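Local coordinates for protein 4-amino-4-deoxychorismate lyase (Legionella pneumophila, PDB 3LUL) that belongs to the class IV aminotransferase family of pyridoxal-phosphate enzymes and carries pyridoxal phosphate covalently linked to a lysine, at residues W47-N52 against P199-A204; D66-H71 against L108-F113; A232-N237 against P258-L263. All blocks are in the same frame, centred on the assembly; numbering follows the deposited sequence.

Interaction 1. Residues W47-N52 against P199-A204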
loop_
_atom_site.group_PDB
_atom_site.type_symbol
_atom_site.label_atom_id
_atom_site.label_comp_id
_atom_site.label_asym_id
_atom_site.label_seq_id
_atom_site.Cartn_x
_atom_site.Cartn_y
_atom_site.Cartn_z
ATOM N N TRP B 47 -17.774 9.377 8.506
ATOM C CA TRP B 47 -17.352 9.048 9.895
ATOM C C TRP B 47 -17.546 7.577 10.216
ATOM O O TRP B 47 -16.716 6.932 10.854
ATOM C CB TRP B 47 -18.166 9.939 10.852
ATOM C CG TRP B 47 -17.955 9.728 12.302
ATOM C CD1 TRP B 47 -16.945 10.257 13.080
ATOM C CD2 TRP B 47 -18.753 8.925 13.165
ATOM N NE1 TRP B 47 -17.100 9.854 14.385
ATOM C CE2 TRP B 47 -18.193 9.025 14.465
ATOM C CE3 TRP B 47 -19.892 8.134 12.974
ATOM C CZ2 TRP B 47 -18.729 8.350 15.552
ATOM C CZ3 TRP B 47 -20.425 7.464 14.054
ATOM C CH2 TRP B 47 -19.852 7.588 15.334
ATOM N N GLU B 48 -18.685 7.042 9.800
ATOM C CA GLU B 48 -19.024 5.641 10.077
ATOM C C GLU B 48 -18.013 4.706 9.443
ATOM O O GLU B 48 -17.531 3.770 10.060
ATOM C CB GLU B 48 -20.413 5.344 9.528
ATOM C CG GLU B 48 -20.885 3.910 9.613
ATOM C CD GLU B 48 -22.254 3.692 8.960
ATOM O OE1 GLU B 48 -22.548 4.268 7.877
ATOM O OE2 GLU B 48 -23.047 2.939 9.550
ATOM N N ARG B 49 -17.744 4.932 8.162
ATOM C CA ARG B 49 -16.839 4.072 7.424
ATOM C C ARG B 49 -15.427 4.170 7.994
ATOM O O ARG B 49 -14.763 3.176 8.208
ATOM C CB ARG B 49 -16.819 4.445 5.932
ATOM C CG ARG B 49 -15.879 3.539 5.137
ATOM C CD ARG B 49 -16.070 3.675 3.646
ATOM N NE ARG B 49 -15.692 5.009 3.169
ATOM C CZ ARG B 49 -15.907 5.429 1.926
ATOM N NH1 ARG B 49 -16.410 4.599 0.999
ATOM N NH2 ARG B 49 -15.568 6.658 1.585
ATOM N N LEU B 50 -14.981 5.387 8.260
ATOM C CA LEU B 50 -13.621 5.593 8.825
ATOM C C LEU B 50 -13.504 4.870 10.145
ATOM O O LEU B 50 -12.507 4.180 10.369
ATOM C CB LEU B 50 -13.270 7.080 8.955
ATOM C CG LEU B 50 -11.910 7.476 9.543
ATOM C CD1 LEU B 50 -10.792 6.761 8.818
ATOM C CD2 LEU B 50 -11.769 9.010 9.509
ATOM N N GLY B 51 -14.535 4.969 10.993
ATOM C CA GLY B 51 -14.506 4.313 12.297
ATOM C C GLY B 51 -14.533 2.801 12.189
ATOM O O GLY B 51 -13.839 2.111 12.938
ATOM N N ASN B 52 -15.340 2.278 11.272
ATOM C CA ASN B 52 -15.405 0.819 11.025
ATOM C C ASN B 52 -14.052 0.242 10.584
ATOM O O ASN B 52 -13.613 -0.796 11.087
ATOM C CB ASN B 52 -16.449 0.458 9.965
ATOM C CG ASN B 52 -17.867 0.585 10.460
ATOM O OD1 ASN B 52 -18.111 0.635 11.659
ATOM N ND2 ASN B 52 -18.823 0.656 9.523
ATOM N N PRO B 199 -16.433 -0.436 -0.538
ATOM C CA PRO B 199 -17.876 -0.166 -0.443
ATOM C C PRO B 199 -18.136 1.324 -0.456
ATOM O O PRO B 199 -18.205 1.973 0.585
ATOM C CB PRO B 199 -18.253 -0.773 0.903
ATOM C CG PRO B 199 -16.988 -0.586 1.743
ATOM C CD PRO B 199 -15.833 -0.713 0.792
ATOM N N GLY B 200 -18.221 1.896 -1.652
ATOM C CA GLY B 200 -18.326 3.344 -1.753
ATOM C C GLY B 200 -19.604 3.882 -1.131
ATOM O O GLY B 200 -20.681 3.216 -1.127
ATOM N N ILE B 201 -19.482 5.094 -0.593
ATOM C CA ILE B 201 -20.641 5.811 -0.058
ATOM C C ILE B 201 -21.585 6.207 -1.202
ATOM O O ILE B 201 -22.793 6.157 -1.040
ATOM C CB ILE B 201 -20.217 7.044 0.765
ATOM C CG1 ILE B 201 -19.568 6.561 2.090
ATOM C CG2 ILE B 201 -21.397 8.000 1.085
ATOM C CD1 ILE B 201 -18.757 7.634 2.797
ATOM N N THR B 202 -21.026 6.637 -2.324
ATOM C CA THR B 202 -21.842 7.121 -3.425
ATOM C C THR B 202 -22.602 5.951 -4.007
ATOM O O THR B 202 -23.808 6.038 -4.248
ATOM C CB THR B 202 -20.999 7.891 -4.477
ATOM O OG1 THR B 202 -20.156 8.848 -3.819
ATOM C CG2 THR B 202 -21.888 8.655 -5.458
ATOM N N ARG B 203 -21.889 4.847 -4.195
ATOM C CA ARG B 203 -22.461 3.555 -4.602
ATOM C C ARG B 203 -23.633 3.170 -3.712
ATOM O O ARG B 203 -24.701 2.823 -4.191
ATOM C CB ARG B 203 -21.365 2.471 -4.536
ATOM C CG ARG B 203 -21.828 1.019 -4.686
ATOM C CD ARG B 203 -20.721 0.003 -4.356
ATOM N NE ARG B 203 -21.140 -1.382 -4.614
ATOM C CZ ARG B 203 -21.936 -2.120 -3.820
ATOM N NH1 ARG B 203 -22.420 -1.640 -2.689
ATOM N NH2 ARG B 203 -22.289 -3.340 -4.190
ATOM N N ALA B 204 -23.415 3.212 -2.396
ATOM C CA ALA B 204 -24.468 2.873 -1.423
ATOM C C ALA B 204 -25.696 3.785 -1.542
ATOM O O ALA B 204 -26.848 3.313 -1.475
ATOM C CB ALA B 204 -23.892 2.946 0.013
#
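A partly buried polar contact joins helix 43-57 to the turn leading into helix 201-212: Arg49 reaches Pro199, Gly200 and Ile201. The arginine leaves its helix extended and bends only at its third torsion (66°), which swings the guanidinium against the Gly200 turn. NH1 donates to the carbonyl of Pro199, with 3.2 Å between Arg49 NH1 and Pro199 O. The bond is bent, 138° at the hydrogen; the oxygen lies close to the guanidinium plane, whereas the donor stands 43° out of the carbonyl plane. One face of the flat group is covered: Ile201 CD1 sits over it, off toward its rim and 3.5 Å from Arg49 NH2. Gly200 is the N-cap of helix 201-212, and this helix start receives the phosphate of the modified lysine LLP at position 141, as expected of a fold-type IV pyridoxal-phosphate enzyme. Arg49 NH1 and Ile201 N, two donors that do not bond each other, both donate to the same phosphate oxygen, OP1; Thr202 OG1 takes OP3. The positive end of the helix dipole probably adds to the hold on the phosphate. Arg49 NH2 forms a salt bridge with Glu31 OE1 of strand 28-36, a second-shell carboxylate that helps to fix the rotation of the guanidinium.

Interaction 2. Residues D66-H71 against L108-F113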
loop_
_atom_site.group_PDB
_atom_site.type_symbol
_atom_site.label_atom_id
_atom_site.label_comp_id
_atom_site.label_asym_id
_atom_site.label_seq_id
_atom_site.Cartn_x
_atom_site.Cartn_y
_atom_site.Cartn_z
ATOM N N ASP B 66 -20.359 14.331 16.531
ATOM C CA ASP B 66 -20.559 15.772 16.678
ATOM C C ASP B 66 -19.219 16.528 16.604
ATOM O O ASP B 66 -19.153 17.597 15.992
ATOM C CB ASP B 66 -21.308 16.081 17.963
ATOM C CG ASP B 66 -22.778 15.648 17.902
ATOM O OD1 ASP B 66 -23.325 15.466 16.793
ATOM O OD2 ASP B 66 -23.389 15.496 18.973
ATOM N N ASP B 67 -18.185 16.004 17.266
ATOM C CA ASP B 67 -16.872 16.652 17.238
ATOM C C ASP B 67 -16.261 16.588 15.825
ATOM O O ASP B 67 -15.683 17.580 15.336
ATOM C CB ASP B 67 -15.908 16.050 18.269
ATOM C CG ASP B 67 -16.231 16.481 19.709
ATOM O OD1 ASP B 67 -17.087 17.360 19.942
ATOM O OD2 ASP B 67 -15.601 15.936 20.616
ATOM N N TRP B 68 -16.437 15.445 15.168
ATOM C CA TRP B 68 -16.011 15.270 13.770
ATOM C C TRP B 68 -16.650 16.330 12.911
ATOM O O TRP B 68 -15.967 17.050 12.178
ATOM C CB TRP B 68 -16.433 13.891 13.311
ATOM C CG TRP B 68 -16.494 13.582 11.846
ATOM C CD1 TRP B 68 -17.598 13.634 11.055
ATOM C CD2 TRP B 68 -15.451 13.035 11.042
ATOM N NE1 TRP B 68 -17.304 13.201 9.792
ATOM C CE2 TRP B 68 -15.990 12.816 9.757
ATOM C CE3 TRP B 68 -14.111 12.723 11.269
ATOM C CZ2 TRP B 68 -15.235 12.328 8.708
ATOM C CZ3 TRP B 68 -13.358 12.216 10.227
ATOM C CH2 TRP B 68 -13.914 12.033 8.956
ATOM N N PHE B 69 -17.974 16.428 13.009
ATOM C CA PHE B 69 -18.717 17.388 12.193
ATOM C C PHE B 69 -18.241 18.813 12.480
ATOM O O PHE B 69 -17.961 19.566 11.562
ATOM C CB PHE B 69 -20.229 17.235 12.418
ATOM C CG PHE B 69 -21.074 18.033 11.447
ATOM C CD1 PHE B 69 -21.490 17.466 10.239
ATOM C CD2 PHE B 69 -21.470 19.318 11.760
ATOM C CE1 PHE B 69 -22.276 18.189 9.343
ATOM C CE2 PHE B 69 -22.271 20.062 10.869
ATOM C CZ PHE B 69 -22.680 19.483 9.671
ATOM N N GLU B 70 -18.096 19.150 13.756
ATOM C CA GLU B 70 -17.610 20.484 14.188
ATOM C C GLU B 70 -16.225 20.797 13.611
ATOM O O GLU B 70 -15.969 21.929 13.178
ATOM C CB GLU B 70 -17.589 20.595 15.729
ATOM C CG GLU B 70 -16.815 21.817 16.347
ATOM C CD GLU B 70 -17.331 23.195 15.917
ATOM O OE1 GLU B 70 -18.254 23.270 15.070
ATOM O OE2 GLU B 70 -16.799 24.216 16.434
ATOM N N HIS B 71 -15.342 19.805 13.604
ATOM C CA HIS B 71 -14.022 19.968 12.959
ATOM C C HIS B 71 -14.112 20.253 11.477
ATOM O O HIS B 71 -13.379 21.107 10.984
ATOM C CB HIS B 71 -13.113 18.781 13.200
ATOM C CG HIS B 71 -12.386 18.847 14.494
ATOM N ND1 HIS B 71 -12.717 18.066 15.579
ATOM C CD2 HIS B 71 -11.349 19.619 14.887
ATOM C CE1 HIS B 71 -11.895 18.334 16.575
ATOM N NE2 HIS B 71 -11.060 19.277 16.184
ATOM N N LEU B 108 -5.296 12.615 13.647
ATOM C CA LEU B 108 -6.202 12.953 12.587
ATOM C C LEU B 108 -5.817 14.328 12.052
ATOM O O LEU B 108 -5.574 15.258 12.853
ATOM C CB LEU B 108 -7.597 12.942 13.164
ATOM C CG LEU B 108 -8.843 13.026 12.314
ATOM C CD1 LEU B 108 -8.820 12.037 11.116
ATOM C CD2 LEU B 108 -10.031 12.800 13.235
ATOM N N ILE B 109 -5.710 14.452 10.724
ATOM C CA ILE B 109 -5.501 15.736 10.057
ATOM C C ILE B 109 -6.614 15.973 9.026
ATOM O O ILE B 109 -6.996 15.065 8.286
ATOM C CB ILE B 109 -4.112 15.833 9.401
ATOM C CG1 ILE B 109 -3.029 15.862 10.490
ATOM C CG2 ILE B 109 -3.987 17.082 8.443
ATOM C CD1 ILE B 109 -1.573 15.877 9.937
ATOM N N PHE B 110 -7.143 17.199 9.016
ATOM C CA PHE B 110 -8.090 17.636 7.979
ATOM C C PHE B 110 -7.483 18.692 7.075
ATOM O O PHE B 110 -6.808 19.616 7.542
ATOM C CB PHE B 110 -9.335 18.249 8.606
ATOM C CG PHE B 110 -10.062 17.337 9.532
ATOM C CD1 PHE B 110 -11.081 16.518 9.038
ATOM C CD2 PHE B 110 -9.775 17.321 10.903
ATOM C CE1 PHE B 110 -11.788 15.687 9.890
ATOM C CE2 PHE B 110 -10.483 16.495 11.758
ATOM C CZ PHE B 110 -11.492 15.687 11.256
ATOM N N GLN B 111 -7.713 18.540 5.783
ATOM C CA GLN B 111 -7.241 19.502 4.779
ATOM C C GLN B 111 -8.326 19.770 3.748
ATOM O O GLN B 111 -8.973 18.842 3.278
ATOM C CB GLN B 111 -6.024 18.948 4.053
ATOM C CG GLN B 111 -4.764 18.940 4.912
ATOM C CD GLN B 111 -4.229 20.347 5.223
ATOM O OE1 GLN B 111 -4.217 20.796 6.384
ATOM N NE2 GLN B 111 -3.769 21.038 4.190
ATOM N N THR B 112 -8.511 21.039 3.413
ATOM C CA THR B 112 -9.491 21.431 2.411
ATOM C C THR B 112 -8.783 21.595 1.078
ATOM O O THR B 112 -7.548 21.784 0.990
ATOM C CB THR B 112 -10.224 22.757 2.742
ATOM O OG1 THR B 112 -9.293 23.857 2.737
ATOM C CG2 THR B 112 -10.897 22.681 4.065
ATOM N N PHE B 113 -9.579 21.552 0.028
ATOM C CA PHE B 113 -9.089 21.832 -1.313
ATOM C C PHE B 113 -10.239 22.235 -2.207
ATOM O O PHE B 113 -11.413 21.956 -1.941
ATOM C CB PHE B 113 -8.352 20.623 -1.895
ATOM C CG PHE B 113 -9.157 19.357 -1.882
ATOM C CD1 PHE B 113 -9.166 18.534 -0.753
ATOM C CD2 PHE B 113 -9.902 18.971 -2.988
ATOM C CE1 PHE B 113 -9.909 17.338 -0.729
ATOM C CE2 PHE B 113 -10.635 17.773 -2.989
ATOM C CZ PHE B 113 -10.653 16.959 -1.862
#
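Phe110, on strand 106-113, pushes its ring into the angle between Trp68 and His71 of helix 65-78, and the three form an aromatic cluster between the helix and the sheet beneath it. From CB, which already points toward the helix, the side chain runs with CG anti to the carbonyl carbon (chi1 -58°), and this carries the far end of the ring to the helix. The touching atoms are those beyond the CD positions. On one flank CE1 packs against the indole, 3.8 Å from Trp68 CZ3. On the other, CE2 lies 3.8 Å from His71 CB, the root of the imidazole. At the tip Phe110 CZ meets both neighbours, lying 4.0 Å from Trp68 CE3 and at the same separation from His71 CB.

The two aromatic partners are used differently. Phe110 presents its edge to the face of the Trp68 six-membered ring in an offset edge-to-face pair, with centroids 5.6 Å apart and planes at 62°. The His71 ring is nearly parallel to Phe110, at 10°, but has slid so far aside that the two scarcely overlap; here the methylene does most of the touching. Ala88 of strand 84-91 and Leu72 of helix 65-78 add to the packing round Phe110; the next residue, Ile109, which does not meet the helix segment, packs on Ile19 of the second subunit. Trp68 NE1 and His71 ND1 bond to carbonyls on the helix side, Ala43 O and, weakly, Asp67 O, so neither bond links these rings to the strand. Lys75 NZ of the same helix does make a weak hydrogen bond to Phe110 O, but the Phe110 side chain meets Trp68 and His71 by aromatic and aliphatic packing, to which the edge-to-face pair probably gives some directionality.

Interaction 3. Residues A232-N237 against P258-L263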
loop_
_atom_site.group_PDB
_atom_site.type_symbol
_atom_site.label_atom_id
_atom_site.label_comp_id
_atom_site.label_asym_id
_atom_site.label_seq_id
_atom_site.Cartn_x
_atom_site.Cartn_y
_atom_site.Cartn_z
ATOM N N ALA B 232 -24.595 1.261 -21.333
ATOM C CA ALA B 232 -23.798 2.354 -20.792
ATOM C C ALA B 232 -23.070 1.858 -19.582
ATOM O O ALA B 232 -23.478 0.865 -18.982
ATOM C CB ALA B 232 -24.652 3.534 -20.385
ATOM N N VAL B 233 -22.031 2.607 -19.240
ATOM C CA VAL B 233 -21.160 2.304 -18.137
ATOM C C VAL B 233 -20.839 3.622 -17.499
ATOM O O VAL B 233 -20.572 4.632 -18.194
ATOM C CB VAL B 233 -19.831 1.653 -18.569
ATOM C CG1 VAL B 233 -18.951 1.381 -17.372
ATOM C CG2 VAL B 233 -20.090 0.325 -19.369
ATOM N N PHE B 234 -20.805 3.630 -16.176
ATOM C CA PHE B 234 -20.460 4.894 -15.436
ATOM C C PHE B 234 -19.829 4.606 -14.076
ATOM O O PHE B 234 -19.891 3.495 -13.553
ATOM C CB PHE B 234 -21.679 5.837 -15.313
ATOM C CG PHE B 234 -22.768 5.357 -14.377
ATOM C CD1 PHE B 234 -22.686 5.591 -13.008
ATOM C CD2 PHE B 234 -23.866 4.652 -14.867
ATOM C CE1 PHE B 234 -23.706 5.174 -12.158
ATOM C CE2 PHE B 234 -24.895 4.216 -14.018
ATOM C CZ PHE B 234 -24.816 4.469 -12.677
ATOM N N LEU B 235 -19.178 5.615 -13.521
ATOM C CA LEU B 235 -18.439 5.470 -12.259
ATOM C C LEU B 235 -18.992 6.393 -11.189
ATOM O O LEU B 235 -19.603 7.397 -11.511
ATOM C CB LEU B 235 -16.995 5.842 -12.481
ATOM C CG LEU B 235 -16.292 5.162 -13.660
ATOM C CD1 LEU B 235 -14.884 5.764 -13.856
ATOM C CD2 LEU B 235 -16.224 3.663 -13.449
ATOM N N THR B 236 -18.734 6.072 -9.926
ATOM C CA THR B 236 -19.252 6.869 -8.833
ATOM C C THR B 236 -18.164 7.087 -7.782
ATOM O O THR B 236 -17.405 6.173 -7.454
ATOM C CB THR B 236 -20.497 6.196 -8.141
ATOM O OG1 THR B 236 -20.115 4.954 -7.526
ATOM C CG2 THR B 236 -21.653 5.906 -9.141
ATOM N N ASN B 237 -18.113 8.304 -7.261
ATOM C CA ASN B 237 -17.376 8.617 -6.049
ATOM C C ASN B 237 -17.870 9.935 -5.445
ATOM O O ASN B 237 -18.699 10.621 -6.046
ATOM C CB ASN B 237 -15.856 8.591 -6.254
ATOM C CG ASN B 237 -15.332 9.692 -7.165
ATOM O OD1 ASN B 237 -15.959 10.732 -7.343
ATOM N ND2 ASN B 237 -14.141 9.472 -7.725
ATOM N N PRO B 258 -31.206 7.799 -19.981
ATOM C CA PRO B 258 -32.120 8.479 -19.045
ATOM C C PRO B 258 -31.938 8.087 -17.577
ATOM O O PRO B 258 -32.148 8.918 -16.672
ATOM C CB PRO B 258 -33.529 8.103 -19.554
ATOM C CG PRO B 258 -33.348 7.315 -20.787
ATOM C CD PRO B 258 -31.909 7.083 -21.069
ATOM N N ILE B 259 -31.535 6.838 -17.330
ATOM C CA ILE B 259 -31.279 6.380 -15.973
ATOM C C ILE B 259 -30.144 7.168 -15.330
ATOM O O ILE B 259 -30.241 7.580 -14.185
ATOM C CB ILE B 259 -30.992 4.865 -15.945
ATOM C CG1 ILE B 259 -32.288 4.086 -16.280
ATOM C CG2 ILE B 259 -30.382 4.399 -14.583
ATOM C CD1 ILE B 259 -32.138 2.522 -16.246
ATOM N N ILE B 260 -29.115 7.446 -16.110
ATOM C CA ILE B 260 -27.978 8.247 -15.623
ATOM C C ILE B 260 -28.438 9.676 -15.278
ATOM O O ILE B 260 -28.089 10.197 -14.203
ATOM C CB ILE B 260 -26.807 8.270 -16.617
ATOM C CG1 ILE B 260 -26.267 6.835 -16.818
ATOM C CG2 ILE B 260 -25.685 9.230 -16.109
ATOM C CD1 ILE B 260 -25.155 6.683 -17.885
ATOM N N ASP B 261 -29.234 10.306 -16.137
ATOM C CA ASP B 261 -29.726 11.655 -15.807
ATOM C C ASP B 261 -30.592 11.689 -14.546
ATOM O O ASP B 261 -30.458 12.599 -13.726
ATOM C CB ASP B 261 -30.484 12.298 -16.964
ATOM C CG ASP B 261 -29.623 12.443 -18.201
ATOM O OD1 ASP B 261 -28.500 12.956 -18.076
ATOM O OD2 ASP B 261 -30.059 12.029 -19.283
ATOM N N LYS B 262 -31.438 10.686 -14.384
ATOM C CA LYS B 262 -32.250 10.562 -13.178
ATOM C C LYS B 262 -31.372 10.407 -11.921
ATOM O O LYS B 262 -31.601 11.059 -10.911
ATOM C CB LYS B 262 -33.218 9.373 -13.276
ATOM C CG LYS B 262 -34.095 9.263 -12.029
ATOM C CD LYS B 262 -35.358 8.443 -12.223
ATOM C CE LYS B 262 -36.278 8.589 -11.004
ATOM N NZ LYS B 262 -37.505 7.767 -11.082
ATOM N N LEU B 263 -30.391 9.519 -11.977
ATOM C CA LEU B 263 -29.510 9.300 -10.829
ATOM C C LEU B 263 -28.674 10.544 -10.476
ATOM O O LEU B 263 -28.540 10.875 -9.298
ATOM C CB LEU B 263 -28.653 8.066 -11.048
ATOM C CG LEU B 263 -29.461 6.760 -11.082
ATOM C CD1 LEU B 263 -28.514 5.628 -11.393
ATOM C CD2 LEU B 263 -30.244 6.495 -9.784
#
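Leu263 N bonds Ile259 O at 2.9 Å, a regular helical bond that sets the turn of helix 258-269 from which Ile260 and Leu263 face Phe234 and Ala232 of strand 232-237. The contact itself is wholly apolar. It illustrates how a helix is laid on a sheet: residues three apart on one face of the helix meet residues two apart on one face of the strand.

Phe234 and Ile260 carry most of it. The phenylalanine CG takes the crowded position between backbone N and carbonyl carbon (chi1 70°), and the ring then rises toward the helix. One flank of the ring rests against Ile260, where Phe234 CD2 comes within 3.8 Å of Ile260 CG1; the two side chains run alongside one another, pointing contrary ways. The terminal methyl continues toward the strand, where Ile260 CD1 is 4.1 Å from Ala232 CB and also touches Phe234 CD2. Leu263, one turn on, comes in roughly perpendicular to Phe234 and lays its CD1 4.1 Å from Phe234 CZ.

The short axes run 23° from parallel and approach to 10.3 Å. Strand 232-237 is flanked in the large mixed sheet by strands 179-184 and 241-248, antiparallel to both. Phe181 of the first places its ring nearly parallel to that of Phe234, and Ile242 of the second packs against both Phe234 and Leu263. Leu206 of helix 201-212 also touches both residues, so that helices 258-269 and 201-212 lie side by side on this face of the sheet.

How the interactions relate
Interactions 1 and 2 lie about 16 Å apart between centres and are joined through consecutive helices 43-57 and 65-78, where Trp47 and Leu50 pack on Trp68; along the chain, interaction 2 is nested inside the loop that interaction 1 closes. Interaction 3 follows both in sequence. Its centre is about 20 Å from that of interaction 1, yet the two meet: Thr202 OG1 is 3.2 Å from Asn237 O, a probable hydrogen bond. Interactions 2 and 3, about 30 Å apart between centres, do not touch. Each of these packs a helix on a different sheet, and interaction 1 bridges the part built on the five-strand sheet and the part built on the larger mixed sheet, where the LLP phosphate is bound.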